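PDB 6XJ9: agarase from Pseudoalteromonas fuliginea, which probably hydrolyses the glycosidic linkages of agarose, as a family 50 glycoside hydrolase from a marine bacterium. Local coordinates for residues I524-L529 against V574-K579. Residues are numbered along the deposited sequence; the frame is centred on the assembly and turned at random.
Sequences IVINTL and VTIDIK
A short helix, 523-529, packs here against the loop that joins helix 567-572 to helix 584-609, probably as part of the helical elaborations on the (beta/alpha)8-barrel catalytic domain known for family 50 agarases. The intervening chain is mostly helix, without a strand, and the centre of the contact lies about 30 Å from that of the chain. Ile526 and Ile576 carry the middle of the contact. Their side chains lie crosswise, nearly at a right angle, with Ile526 CG2 3.9 Å from Ile576 CG1 and Ile526 CG1 equally near Ile576 CD1. Ile576 sets CG1 between its own backbone N and carbonyl carbon (chi1 59°), a rotation that offers CG1 and CD1 to Ile526 while CG2 reaches Leu529 CD1 at 3.7 Å. One loop side chain thus meets two helix residues one turn apart through different branches. Phe587, from helix 584-609, touches both Ile526 and Ile576 and so joins the loop and the short helix to the longer one. At the more open end, the terminal methyls of Ile526 and Ile578 meet, CD1 to CD1, at 3.9 Å. Trimming Ile526 to an alanine would probably take away the helix methyls against which the CG1-CD1 arm of Ile576 and CD1 of Ile578 rest, opening a gap between helix and loop. The backbones are tied as well. Val574 N donates to Leu529 O at 3.0 Å in a nearly straight bond (168° at the hydrogen), although it approaches tilted 34° from the carbonyl plane; Lys539 NZ is a second donor to that oxygen. Beside this bond a single water accepts from Ile576 N and donates to Val574 O, 2.7 Å away. Its other proton goes to Ile526 O at 2.9 Å.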
loop_
_atom_site.group_PDB
_atom_site.type_symbol
_atom_site.label_atom_id
_atom_site.label_comp_id
_atom_site.label_asym_id
_atom_site.label_seq_id
_atom_site.Cartn_x
_atom_site.Cartn_y
_atom_site.Cartn_z
ATOM N N ILE A 524 27.148 -29.681 -22.985
ATOM C CA ILE A 524 27.933 -30.611 -22.187
ATOM C C ILE A 524 28.250 -31.842 -23.035
ATOM O O ILE A 524 29.347 -32.386 -22.955
ATOM C CB ILE A 524 27.180 -31.003 -20.902
ATOM C CG1 ILE A 524 26.981 -29.822 -19.947
ATOM C CG2 ILE A 524 27.866 -32.187 -20.213
ATOM C CD1 ILE A 524 28.259 -29.355 -19.281
ATOM N N VAL A 525 27.257 -32.285 -23.811
ATOM C CA VAL A 525 27.369 -33.474 -24.645
ATOM C C VAL A 525 28.340 -33.165 -25.782
ATOM O O VAL A 525 29.338 -33.857 -25.941
ATOM C CB VAL A 525 25.993 -33.917 -25.177
ATOM C CG1 VAL A 525 26.112 -34.911 -26.326
ATOM C CG2 VAL A 525 25.114 -34.493 -24.071
ATOM N N ILE A 526 28.044 -32.101 -26.543
ATOM C CA ILE A 526 28.846 -31.728 -27.696
ATOM C C ILE A 526 30.311 -31.619 -27.282
ATOM O O ILE A 526 31.160 -32.323 -27.826
ATOM C CB ILE A 526 28.300 -30.449 -28.361
ATOM C CG1 ILE A 526 26.933 -30.710 -29.002
ATOM C CG2 ILE A 526 29.297 -29.898 -29.376
ATOM C CD1 ILE A 526 26.061 -29.489 -29.124
ATOM N N ASN A 527 30.595 -30.767 -26.293
ATOM C CA ASN A 527 31.967 -30.498 -25.878
ATOM C C ASN A 527 32.655 -31.761 -25.361
ATOM O O ASN A 527 33.843 -31.968 -25.595
ATOM C CB ASN A 527 32.026 -29.414 -24.799
ATOM C CG ASN A 527 33.444 -29.047 -24.430
ATOM O OD1 ASN A 527 34.018 -29.623 -23.504
ATOM N ND2 ASN A 527 34.023 -28.110 -25.170
ATOM N N THR A 528 31.924 -32.592 -24.612
ATOM C CA THR A 528 32.532 -33.772 -24.022
ATOM C C THR A 528 32.851 -34.811 -25.101
ATOM O O THR A 528 33.866 -35.497 -25.004
ATOM C CB THR A 528 31.676 -34.315 -22.868
ATOM O OG1 THR A 528 31.550 -33.303 -21.862
ATOM C CG2 THR A 528 32.257 -35.562 -22.243
ATOM N N LEU A 529 31.984 -34.933 -26.120
ATOM C CA LEU A 529 32.180 -35.901 -27.198
ATOM C C LEU A 529 33.523 -35.656 -27.886
ATOM O O LEU A 529 34.115 -36.585 -28.436
ATOM C CB LEU A 529 31.038 -35.788 -28.215
ATOM C CG LEU A 529 29.738 -36.516 -27.870
ATOM C CD1 LEU A 529 28.593 -36.036 -28.749
ATOM C CD2 LEU A 529 29.900 -38.023 -27.996
ATOM N N VAL A 574 35.368 -36.749 -31.130
ATOM C CA VAL A 574 34.535 -36.510 -32.302
ATOM C C VAL A 574 34.151 -35.039 -32.318
ATOM O O VAL A 574 33.757 -34.496 -31.289
ATOM C CB VAL A 574 33.239 -37.346 -32.297
ATOM C CG1 VAL A 574 32.555 -37.349 -33.657
ATOM C CG2 VAL A 574 33.434 -38.759 -31.779
ATOM N N THR A 575 34.224 -34.420 -33.501
ATOM C CA THR A 575 33.574 -33.136 -33.710
ATOM C C THR A 575 32.229 -33.394 -34.374
ATOM O O THR A 575 32.201 -33.753 -35.546
ATOM C CB THR A 575 34.424 -32.211 -34.596
ATOM O OG1 THR A 575 35.709 -32.104 -33.987
ATOM C CG2 THR A 575 33.808 -30.840 -34.766
ATOM N N ILE A 576 31.129 -33.214 -33.624
ATOM C CA ILE A 576 29.807 -33.498 -34.179
ATOM C C ILE A 576 29.431 -32.432 -35.199
ATOM O O ILE A 576 29.930 -31.309 -35.156
ATOM C CB ILE A 576 28.707 -33.672 -33.104
ATOM C CG1 ILE A 576 28.540 -32.432 -32.222
ATOM C CG2 ILE A 576 28.942 -34.928 -32.278
ATOM C CD1 ILE A 576 27.588 -31.397 -32.777
ATOM N N ASP A 577 28.530 -32.814 -36.112
ATOM C CA ASP A 577 27.945 -31.913 -37.088
ATOM C C ASP A 577 26.783 -31.166 -36.438
ATOM O O ASP A 577 25.733 -31.751 -36.204
ATOM C CB ASP A 577 27.494 -32.689 -38.332
ATOM C CG ASP A 577 26.926 -31.801 -39.423
ATOM O OD1 ASP A 577 26.638 -30.626 -39.127
ATOM O OD2 ASP A 577 26.789 -32.289 -40.567
ATOM N N ILE A 578 26.958 -29.863 -36.193
ATOM C CA ILE A 578 25.992 -29.094 -35.419
ATOM C C ILE A 578 24.635 -29.022 -36.123
ATOM O O ILE A 578 23.627 -28.731 -35.482
ATOM C CB ILE A 578 26.529 -27.698 -35.031
ATOM C CG1 ILE A 578 25.657 -27.031 -33.959
ATOM C CG2 ILE A 578 26.707 -26.811 -36.259
ATOM C CD1 ILE A 578 25.872 -27.575 -32.551
ATOM N N LYS A 579 24.609 -29.307 -37.433
ATOM C CA LYS A 579 23.398 -29.144 -38.225
ATOM C C LYS A 579 22.616 -30.453 -38.287
ATOM O O LYS A 579 21.442 -30.463 -38.654
ATOM C CB LYS A 579 23.745 -28.671 -39.640
ATOM C CG LYS A 579 24.465 -27.330 -39.724
ATOM C CD LYS A 579 24.368 -26.681 -41.090
ATOM C CE LYS A 579 24.706 -25.204 -41.055
ATOM N NZ LYS A 579 23.597 -24.389 -40.505
HETATM O O HOH W 1 31.698 -32.837 -30.668
#